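PDB 5L7S: RxLR effector protein 54 from Phytophthora infestans, which binds the host autophagy protein ATG8CL through its C-terminal ATG8-interacting motif and stimulates autophagosome formation, co-opting a pathway central to plant immunity. Local coordinates for residues A134-L138 / F172-M176; V151-W155 / N192-H198; D165-L169 / K201-L206. One frame throughout, in Å; residues are numbered along the deposited sequence.

Contact 1 (A134-L138 / F172-M176)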
loop_
_atom_site.group_PDB
_atom_site.type_symbol
_atom_site.label_atom_id
_atom_site.label_comp_id
_atom_site.label_asym_id
_atom_site.label_seq_id
_atom_site.Cartn_x
_atom_site.Cartn_y
_atom_site.Cartn_z
ATOM N N ALA A 134 3.871 5.224 -3.249
ATOM C CA ALA A 134 4.125 4.046 -2.412
ATOM C C ALA A 134 4.498 2.803 -3.214
ATOM O O ALA A 134 5.164 1.911 -2.684
ATOM C CB ALA A 134 2.915 3.749 -1.537
ATOM N N GLY A 135 4.053 2.730 -4.472
ATOM C CA GLY A 135 4.329 1.576 -5.324
ATOM C C GLY A 135 3.794 0.282 -4.733
ATOM O O GLY A 135 2.768 0.284 -4.054
ATOM N N THR A 136 4.526 -0.812 -4.938
ATOM C CA THR A 136 4.099 -2.136 -4.473
ATOM C C THR A 136 4.082 -2.277 -2.948
ATOM O O THR A 136 3.575 -3.274 -2.433
ATOM C CB THR A 136 4.989 -3.269 -5.039
ATOM O OG1 THR A 136 6.329 -3.132 -4.549
ATOM C CG2 THR A 136 4.989 -3.260 -6.566
ATOM N N LYS A 137 4.648 -1.305 -2.235
ATOM C CA LYS A 137 4.582 -1.272 -0.771
ATOM C C LYS A 137 3.278 -0.688 -0.202
ATOM O O LYS A 137 3.070 -0.761 1.010
ATOM C CB LYS A 137 5.811 -0.542 -0.200
ATOM C CG LYS A 137 7.092 -1.342 -0.397
ATOM C CD LYS A 137 8.343 -0.636 0.086
ATOM C CE LYS A 137 9.512 -1.607 0.149
ATOM N NZ LYS A 137 10.786 -0.949 0.538
ATOM N N LEU A 138 2.403 -0.147 -1.060
ATOM C CA LEU A 138 1.136 0.493 -0.641
ATOM C C LEU A 138 0.409 -0.177 0.534
ATOM O O LEU A 138 0.212 0.457 1.566
ATOM C CB LEU A 138 0.166 0.615 -1.826
ATOM C CG LEU A 138 -1.162 1.351 -1.579
ATOM C CD1 LEU A 138 -0.914 2.797 -1.179
ATOM C CD2 LEU A 138 -2.061 1.290 -2.805
ATOM N N PHE A 172 -5.326 2.471 -7.592
ATOM C CA PHE A 172 -4.400 1.351 -7.381
ATOM C C PHE A 172 -3.547 1.088 -8.623
ATOM O O PHE A 172 -2.338 0.872 -8.514
ATOM C CB PHE A 172 -5.149 0.057 -7.012
ATOM C CG PHE A 172 -5.960 0.125 -5.730
ATOM C CD1 PHE A 172 -5.764 1.121 -4.765
ATOM C CD2 PHE A 172 -6.914 -0.860 -5.474
ATOM C CE1 PHE A 172 -6.519 1.141 -3.603
ATOM C CE2 PHE A 172 -7.668 -0.842 -4.307
ATOM C CZ PHE A 172 -7.470 0.159 -3.371
ATOM N N GLN A 173 -4.178 1.126 -9.794
ATOM C CA GLN A 173 -3.494 0.896 -11.070
ATOM C C GLN A 173 -2.538 2.030 -11.471
ATOM O O GLN A 173 -1.555 1.781 -12.170
ATOM C CB GLN A 173 -4.515 0.644 -12.178
ATOM C CG GLN A 173 -5.259 -0.675 -12.016
ATOM C CD GLN A 173 -6.531 -0.765 -12.845
ATOM O OE1 GLN A 173 -7.178 0.241 -13.143
ATOM N NE2 GLN A 173 -6.905 -1.985 -13.207
ATOM N N LYS A 174 -2.828 3.259 -11.035
ATOM C CA LYS A 174 -1.892 4.393 -11.178
ATOM C C LYS A 174 -0.844 4.477 -10.050
ATOM O O LYS A 174 -0.035 5.402 -10.030
ATOM C CB LYS A 174 -2.660 5.718 -11.309
ATOM C CG LYS A 174 -3.298 5.904 -12.680
ATOM C CD LYS A 174 -4.026 7.233 -12.822
ATOM C CE LYS A 174 -5.217 7.331 -11.880
ATOM N NZ LYS A 174 -6.268 8.256 -12.386
ATOM N N THR A 175 -0.868 3.523 -9.122
ATOM C CA THR A 175 0.136 3.388 -8.068
ATOM C C THR A 175 1.154 2.286 -8.375
ATOM O O THR A 175 2.345 2.447 -8.101
ATOM C CB THR A 175 -0.556 3.083 -6.731
ATOM O OG1 THR A 175 -1.493 4.127 -6.446
ATOM C CG2 THR A 175 0.448 2.969 -5.591
ATOM N N MET A 176 0.681 1.169 -8.922
ATOM C CA MET A 176 1.542 0.049 -9.296
ATOM C C MET A 176 1.075 -0.552 -10.624
ATOM O O MET A 176 -0.125 -0.594 -10.910
ATOM C CB MET A 176 1.562 -1.000 -8.183
ATOM C CG MET A 176 0.196 -1.539 -7.785
ATOM S SD MET A 176 0.239 -2.576 -6.312
ATOM C CE MET A 176 0.268 -1.337 -5.021
#
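L138 and M176 make the close-packed half of this contact: the terminal methyl CE of M176 lies 3.7 Å from CB of L138, and the two side chains cross at about a right angle. M176 can deliver that methyl because its chain turns at chi3 (81°), which folds CE back over the 3-10 turn of 134-138, near the backbone of G135. The CD2 branch of L138 reaches the other two partners. It is 4.1 Å from the T175 methyl CG2 and 4.2 Å from CD1 of the F172 ring, which it meets obliquely. L138 CG stands anti to the backbone N (chi1 -176°), and this rotation turns the isobutyl group to the cluster. Y126 and F144 touch both L138 and F172, extending the apolar patch into helices 122-128 and 142-155. T175 divides its side chain: CG2 joins the patch while OG1 bonds to L171 O and Y126 OH. The solvent side is looser: T136 is exposed, and its CG2 comes no nearer than 4.4 Å to CB of M176. The backbones also approach through a CA-H...O contact from CA of G135 to O of T175, 3.5 Å with 167° at the hydrogen. No conventional hydrogen bond links the segments, so the loop assigned to WY-domain 3 meets the end of helix 165-173 and the turn that follows it, in the region assigned to WY-domain 4, mainly through hydrophobic burial.

Contact 2 (V151-W155 / N192-H198)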
loop_
_atom_site.group_PDB
_atom_site.type_symbol
_atom_site.label_atom_id
_atom_site.label_comp_id
_atom_site.label_asym_id
_atom_site.label_seq_id
_atom_site.Cartn_x
_atom_site.Cartn_y
_atom_site.Cartn_z
ATOM N N VAL A 151 -12.245 6.467 3.662
ATOM C CA VAL A 151 -13.173 6.058 2.598
ATOM C C VAL A 151 -14.415 5.408 3.218
ATOM O O VAL A 151 -15.542 5.802 2.909
ATOM C CB VAL A 151 -12.496 5.138 1.553
ATOM C CG1 VAL A 151 -13.514 4.558 0.576
ATOM C CG2 VAL A 151 -11.431 5.910 0.781
ATOM N N GLU A 152 -14.199 4.436 4.100
ATOM C CA GLU A 152 -15.290 3.764 4.819
ATOM C C GLU A 152 -16.235 4.769 5.509
ATOM O O GLU A 152 -17.463 4.662 5.391
ATOM C CB GLU A 152 -14.712 2.778 5.836
ATOM C CG GLU A 152 -15.720 1.792 6.395
ATOM C CD GLU A 152 -15.061 0.638 7.133
ATOM O OE1 GLU A 152 -14.212 -0.059 6.530
ATOM O OE2 GLU A 152 -15.398 0.417 8.316
ATOM N N LYS A 153 -15.651 5.750 6.198
ATOM C CA LYS A 153 -16.411 6.835 6.840
ATOM C C LYS A 153 -17.068 7.803 5.845
ATOM O O LYS A 153 -18.182 8.262 6.087
ATOM C CB LYS A 153 -15.527 7.626 7.821
ATOM C CG LYS A 153 -15.165 6.865 9.095
ATOM C CD LYS A 153 -14.767 7.808 10.227
ATOM C CE LYS A 153 -14.640 7.092 11.566
ATOM N NZ LYS A 153 -13.341 6.382 11.727
ATOM N N TYR A 154 -16.376 8.125 4.750
ATOM C CA TYR A 154 -16.934 8.980 3.684
ATOM C C TYR A 154 -18.201 8.369 3.072
ATOM O O TYR A 154 -19.125 9.099 2.700
ATOM C CB TYR A 154 -15.884 9.255 2.591
ATOM C CG TYR A 154 -16.389 9.993 1.358
ATOM C CD1 TYR A 154 -17.094 9.318 0.358
ATOM C CD2 TYR A 154 -16.136 11.357 1.174
ATOM C CE1 TYR A 154 -17.555 9.983 -0.770
ATOM C CE2 TYR A 154 -16.592 12.029 0.043
ATOM C CZ TYR A 154 -17.300 11.336 -0.928
ATOM O OH TYR A 154 -17.762 11.975 -2.057
ATOM N N TRP A 155 -18.230 7.043 2.951
ATOM C CA TRP A 155 -19.418 6.343 2.453
ATOM C C TRP A 155 -20.611 6.439 3.409
ATOM O O TRP A 155 -21.743 6.646 2.958
ATOM C CB TRP A 155 -19.107 4.874 2.123
ATOM C CG TRP A 155 -18.254 4.684 0.877
ATOM C CD1 TRP A 155 -18.194 5.502 -0.229
ATOM C CD2 TRP A 155 -17.373 3.587 0.603
ATOM N NE1 TRP A 155 -17.316 4.988 -1.155
ATOM C CE2 TRP A 155 -16.799 3.814 -0.672
ATOM C CE3 TRP A 155 -17.005 2.435 1.313
ATOM C CZ2 TRP A 155 -15.881 2.931 -1.250
ATOM C CZ3 TRP A 155 -16.089 1.558 0.738
ATOM C CH2 TRP A 155 -15.543 1.810 -0.533
ATOM N N ASN A 192 -9.646 -6.603 5.777
ATOM C CA ASN A 192 -10.375 -5.445 6.305
ATOM C C ASN A 192 -11.891 -5.655 6.143
ATOM O O ASN A 192 -12.417 -5.484 5.037
ATOM C CB ASN A 192 -9.919 -4.165 5.573
ATOM C CG ASN A 192 -10.657 -2.905 6.021
ATOM O OD1 ASN A 192 -11.702 -2.955 6.670
ATOM N ND2 ASN A 192 -10.109 -1.756 5.651
ATOM N N PRO A 193 -12.606 -5.995 7.242
ATOM C CA PRO A 193 -14.058 -6.142 7.095
ATOM C C PRO A 193 -14.703 -4.768 6.920
ATOM O O PRO A 193 -14.243 -3.790 7.514
ATOM C CB PRO A 193 -14.486 -6.810 8.407
ATOM C CG PRO A 193 -13.381 -6.551 9.383
ATOM C CD PRO A 193 -12.220 -5.925 8.664
ATOM N N GLY A 194 -15.730 -4.691 6.084
ATOM C CA GLY A 194 -16.258 -3.401 5.641
ATOM C C GLY A 194 -15.720 -3.023 4.273
ATOM O O GLY A 194 -16.408 -2.348 3.509
ATOM N N MET A 195 -14.486 -3.433 3.971
ATOM C CA MET A 195 -13.974 -3.420 2.594
ATOM C C MET A 195 -14.253 -4.731 1.852
ATOM O O MET A 195 -14.485 -4.707 0.648
ATOM C CB MET A 195 -12.476 -3.096 2.565
ATOM C CG MET A 195 -12.171 -1.626 2.773
ATOM S SD MET A 195 -12.763 -0.632 1.392
ATOM C CE MET A 195 -12.527 1.022 2.031
ATOM N N LYS A 196 -14.237 -5.856 2.571
ATOM C CA LYS A 196 -14.542 -7.197 2.017
ATOM C C LYS A 196 -15.637 -7.212 0.936
ATOM O O LYS A 196 -15.494 -7.886 -0.082
ATOM C CB LYS A 196 -14.933 -8.146 3.157
ATOM C CG LYS A 196 -14.881 -9.631 2.827
ATOM C CD LYS A 196 -14.883 -10.453 4.114
ATOM C CE LYS A 196 -14.628 -11.931 3.873
ATOM N NZ LYS A 196 -15.836 -12.630 3.359
ATOM N N SER A 197 -16.717 -6.468 1.174
ATOM C CA SER A 197 -17.792 -6.265 0.185
ATOM C C SER A 197 -17.264 -5.756 -1.161
ATOM O O SER A 197 -17.484 -6.374 -2.207
ATOM C CB SER A 197 -18.836 -5.273 0.736
ATOM O OG SER A 197 -19.578 -4.644 -0.299
ATOM N N HIS A 198 -16.559 -4.632 -1.108
ATOM C CA HIS A 198 -16.115 -3.920 -2.308
ATOM C C HIS A 198 -14.924 -4.620 -2.973
ATOM O O HIS A 198 -14.782 -4.576 -4.194
ATOM C CB HIS A 198 -15.741 -2.469 -1.975
ATOM C CG HIS A 198 -16.814 -1.711 -1.249
ATOM N ND1 HIS A 198 -17.780 -0.973 -1.898
ATOM C CD2 HIS A 198 -17.063 -1.575 0.074
ATOM C CE1 HIS A 198 -18.579 -0.417 -1.006
ATOM N NE2 HIS A 198 -18.166 -0.767 0.197
#
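An offset aromatic stack of W155 on H198 joins the last turn of helix 142-155 to the beginning of helix 196-207. The six-membered ring of W155 and the imidazole have centroids 4.1 Å apart and planes inclined by 30°, so the overlap is partial and somewhat splayed; CZ3 of W155 lies over the imidazole face, offset toward its rim. CG1 of V151, one helical turn earlier, lies over the opposite face of the tryptophan, offset toward the rim, which places the indole between an aliphatic and an aromatic neighbour. Its NE1 bonds to F163 O, and ND1 of H198 bonds to OD1 of D165; these two bonds probably limit rotation of both rings. The pair probably spans a junction between repeats, as W155 falls in the region assigned to WY-domain 3 and H198 in that assigned to WY-domain 4. M195 adds a Met-aromatic contact at the same ring: its SD is 5.1 Å from the centroid of the six-membered ring and 71° off the normal, an oblique approach. A bend at chi2 (-67°) brings the methyl CE of M195 to 3.8 Å from CZ3 of W155 and 3.9 Å from CG1 of V151. Toward the outer side, the extended side chain of E152 runs alongside the 192-194 turn, where OE1 of E152 stays 4.0 Å from CA of G194.

Contact 3 (D165-L169 / K201-L206)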
loop_
_atom_site.group_PDB
_atom_site.type_symbol
_atom_site.label_atom_id
_atom_site.label_comp_id
_atom_site.label_asym_id
_atom_site.label_seq_id
_atom_site.Cartn_x
_atom_site.Cartn_y
_atom_site.Cartn_z
ATOM N N ASP A 165 -16.226 1.980 -6.541
ATOM C CA ASP A 165 -15.233 0.895 -6.525
ATOM C C ASP A 165 -14.259 0.919 -7.703
ATOM O O ASP A 165 -13.074 0.652 -7.522
ATOM C CB ASP A 165 -15.926 -0.474 -6.477
ATOM C CG ASP A 165 -16.652 -0.725 -5.165
ATOM O OD1 ASP A 165 -16.711 0.191 -4.314
ATOM O OD2 ASP A 165 -17.173 -1.847 -4.979
ATOM N N THR A 166 -14.757 1.228 -8.899
ATOM C CA THR A 166 -13.905 1.312 -10.090
ATOM C C THR A 166 -12.885 2.448 -9.993
ATOM O O THR A 166 -11.736 2.288 -10.409
ATOM C CB THR A 166 -14.732 1.479 -11.387
ATOM O OG1 THR A 166 -15.809 2.400 -11.167
ATOM C CG2 THR A 166 -15.289 0.137 -11.846
ATOM N N GLN A 167 -13.306 3.583 -9.439
ATOM C CA GLN A 167 -12.410 4.729 -9.238
ATOM C C GLN A 167 -11.314 4.441 -8.209
ATOM O O GLN A 167 -10.208 4.964 -8.326
ATOM C CB GLN A 167 -13.205 5.971 -8.831
ATOM C CG GLN A 167 -14.105 6.508 -9.937
ATOM C CD GLN A 167 -15.261 7.338 -9.416
ATOM O OE1 GLN A 167 -15.225 7.849 -8.296
ATOM N NE2 GLN A 167 -16.301 7.475 -10.231
ATOM N N MET A 168 -11.631 3.620 -7.207
ATOM C CA MET A 168 -10.634 3.124 -6.249
ATOM C C MET A 168 -9.594 2.260 -6.967
ATOM O O MET A 168 -8.389 2.461 -6.796
ATOM C CB MET A 168 -11.321 2.327 -5.128
ATOM C CG MET A 168 -10.385 1.792 -4.056
ATOM S SD MET A 168 -11.237 1.327 -2.533
ATOM C CE MET A 168 -11.710 -0.365 -2.872
ATOM N N LEU A 169 -10.074 1.315 -7.775
ATOM C CA LEU A 169 -9.212 0.451 -8.589
ATOM C C LEU A 169 -8.325 1.232 -9.560
ATOM O O LEU A 169 -7.189 0.839 -9.798
ATOM C CB LEU A 169 -10.057 -0.560 -9.371
ATOM C CG LEU A 169 -9.328 -1.562 -10.269
ATOM C CD1 LEU A 169 -8.360 -2.407 -9.458
ATOM C CD2 LEU A 169 -10.341 -2.436 -10.987
ATOM N N LYS A 201 -16.133 -7.452 -5.088
ATOM C CA LYS A 201 -16.670 -6.860 -6.309
ATOM C C LYS A 201 -15.553 -6.562 -7.310
ATOM O O LYS A 201 -15.677 -6.884 -8.488
ATOM C CB LYS A 201 -17.455 -5.587 -5.976
ATOM C CG LYS A 201 -18.310 -5.053 -7.108
ATOM C CD LYS A 201 -19.571 -4.376 -6.581
ATOM C CE LYS A 201 -20.653 -5.391 -6.235
ATOM N NZ LYS A 201 -21.947 -4.748 -5.880
ATOM N N LEU A 202 -14.461 -5.967 -6.834
ATOM C CA LEU A 202 -13.291 -5.704 -7.680
ATOM C C LEU A 202 -12.648 -6.986 -8.220
ATOM O O LEU A 202 -12.226 -7.017 -9.377
ATOM C CB LEU A 202 -12.239 -4.872 -6.938
ATOM C CG LEU A 202 -12.599 -3.417 -6.625
ATOM C CD1 LEU A 202 -11.454 -2.743 -5.881
ATOM C CD2 LEU A 202 -12.949 -2.637 -7.884
ATOM N N GLU A 203 -12.576 -8.033 -7.397
ATOM C CA GLU A 203 -12.091 -9.337 -7.869
ATOM C C GLU A 203 -12.905 -9.821 -9.071
ATOM O O GLU A 203 -12.333 -10.260 -10.065
ATOM C CB GLU A 203 -12.096 -10.396 -6.753
ATOM C CG GLU A 203 -11.049 -10.149 -5.670
ATOM C CD GLU A 203 -10.617 -11.394 -4.897
ATOM O OE1 GLU A 203 -11.181 -12.495 -5.093
ATOM O OE2 GLU A 203 -9.687 -11.266 -4.070
ATOM N N ARG A 204 -14.228 -9.713 -8.989
ATOM C CA ARG A 204 -15.096 -10.083 -10.106
ATOM C C ARG A 204 -14.863 -9.186 -11.326
ATOM O O ARG A 204 -14.707 -9.689 -12.437
ATOM C CB ARG A 204 -16.571 -10.063 -9.691
ATOM C CG ARG A 204 -16.926 -11.132 -8.665
ATOM C CD ARG A 204 -18.425 -11.398 -8.591
ATOM N NE ARG A 204 -19.201 -10.205 -8.242
ATOM C CZ ARG A 204 -19.307 -9.675 -7.018
ATOM N NH1 ARG A 204 -18.688 -10.210 -5.962
ATOM N NH2 ARG A 204 -20.056 -8.587 -6.847
ATOM N N TYR A 205 -14.805 -7.875 -11.110
ATOM C CA TYR A 205 -14.573 -6.907 -12.194
ATOM C C TYR A 205 -13.294 -7.182 -12.990
ATOM O O TYR A 205 -13.291 -7.046 -14.213
ATOM C CB TYR A 205 -14.543 -5.481 -11.640
ATOM C CG TYR A 205 -14.353 -4.406 -12.687
ATOM C CD1 TYR A 205 -15.355 -4.117 -13.607
ATOM C CD2 TYR A 205 -13.170 -3.666 -12.749
ATOM C CE1 TYR A 205 -15.181 -3.125 -14.566
ATOM C CE2 TYR A 205 -12.986 -2.673 -13.702
ATOM C CZ TYR A 205 -13.993 -2.407 -14.607
ATOM O OH TYR A 205 -13.809 -1.425 -15.549
ATOM N N LEU A 206 -12.221 -7.566 -12.298
ATOM C CA LEU A 206 -10.965 -7.946 -12.957
ATOM C C LEU A 206 -11.130 -9.227 -13.775
ATOM O O LEU A 206 -10.723 -9.281 -14.938
ATOM C CB LEU A 206 -9.830 -8.116 -11.937
ATOM C CG LEU A 206 -9.311 -6.848 -11.239
ATOM C CD1 LEU A 206 -8.415 -7.211 -10.061
ATOM C CD2 LEU A 206 -8.566 -5.934 -12.200
#
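The Y205 ring carries the methyl CG2 of T166 over one face and CD2 of L169 at its edge, near the ring plane. The first is a CH-pi contact, with CG2 of T166 4.1 Å from the ring centroid and only 17° off the normal; the second brings CD2 of L169 to 3.6 Å from CD2 of Y205. Y205 CG lies anti to the backbone N (chi1 -178°), and from there the ring extends across to helix 165-173. Beside this aromatic edge sits a knob-into-hole contact between two helices of the region assigned to WY-domain 4, L202 being the knob: from helix 196-207 it enters a hole lined by D165, T166, M168 and L169. The axes of the short segments 165-169 and 201-206 pass 10.6 Å apart and cross at -73°.

Within the hole the two L202 methyls face different walls. CD2 is 3.9 Å from CB of L169 and equally near CB of D165, close to the carbonyl O of D165, whereas CD1 is 3.8 Å from the methyl CE of M168, whose chain bends at chi3 to reach it. CD2 of L169 also touches CD2 of L206 at 4.1 Å, so this leucine bridges the Y205 edge and the buried side. Helix 179-189 covers that side through I182 on L169, V186 on L202 and L189 on M168. The polar margin lies at D165, whose carboxylate is engaged by H198 through OD1. On the K201 side, OD2 of D165 lies against the aliphatic part of the lysine, 3.8 Å from CD of K201; the lysine chain bends at chi2 and chi3, and NZ of K201 ends 5.7 Å from OD2 of D165.

Overall arrangement
The centre of contact 1 is about 6 Å from the centre of the chain, and this contact is mostly buried and apolar; the centres of contacts 2 and 3 each lie about 16 Å from the chain centre, and both contacts are only partly buried and mix aromatic, aliphatic and polar groups. Contacts 1 and 3 use the end and the beginning of helix 165-173, with centres about 15 Å apart. Helix 196-207 serves both contact 2 and contact 3, which touch where H198 meets D165. Contacts 1 and 2 both join regions assigned to WY-domains 3 and 4, by apolar burial and by ring stacking respectively, whereas contact 3 is helix-on-helix interlocking within the region assigned to WY-domain 4.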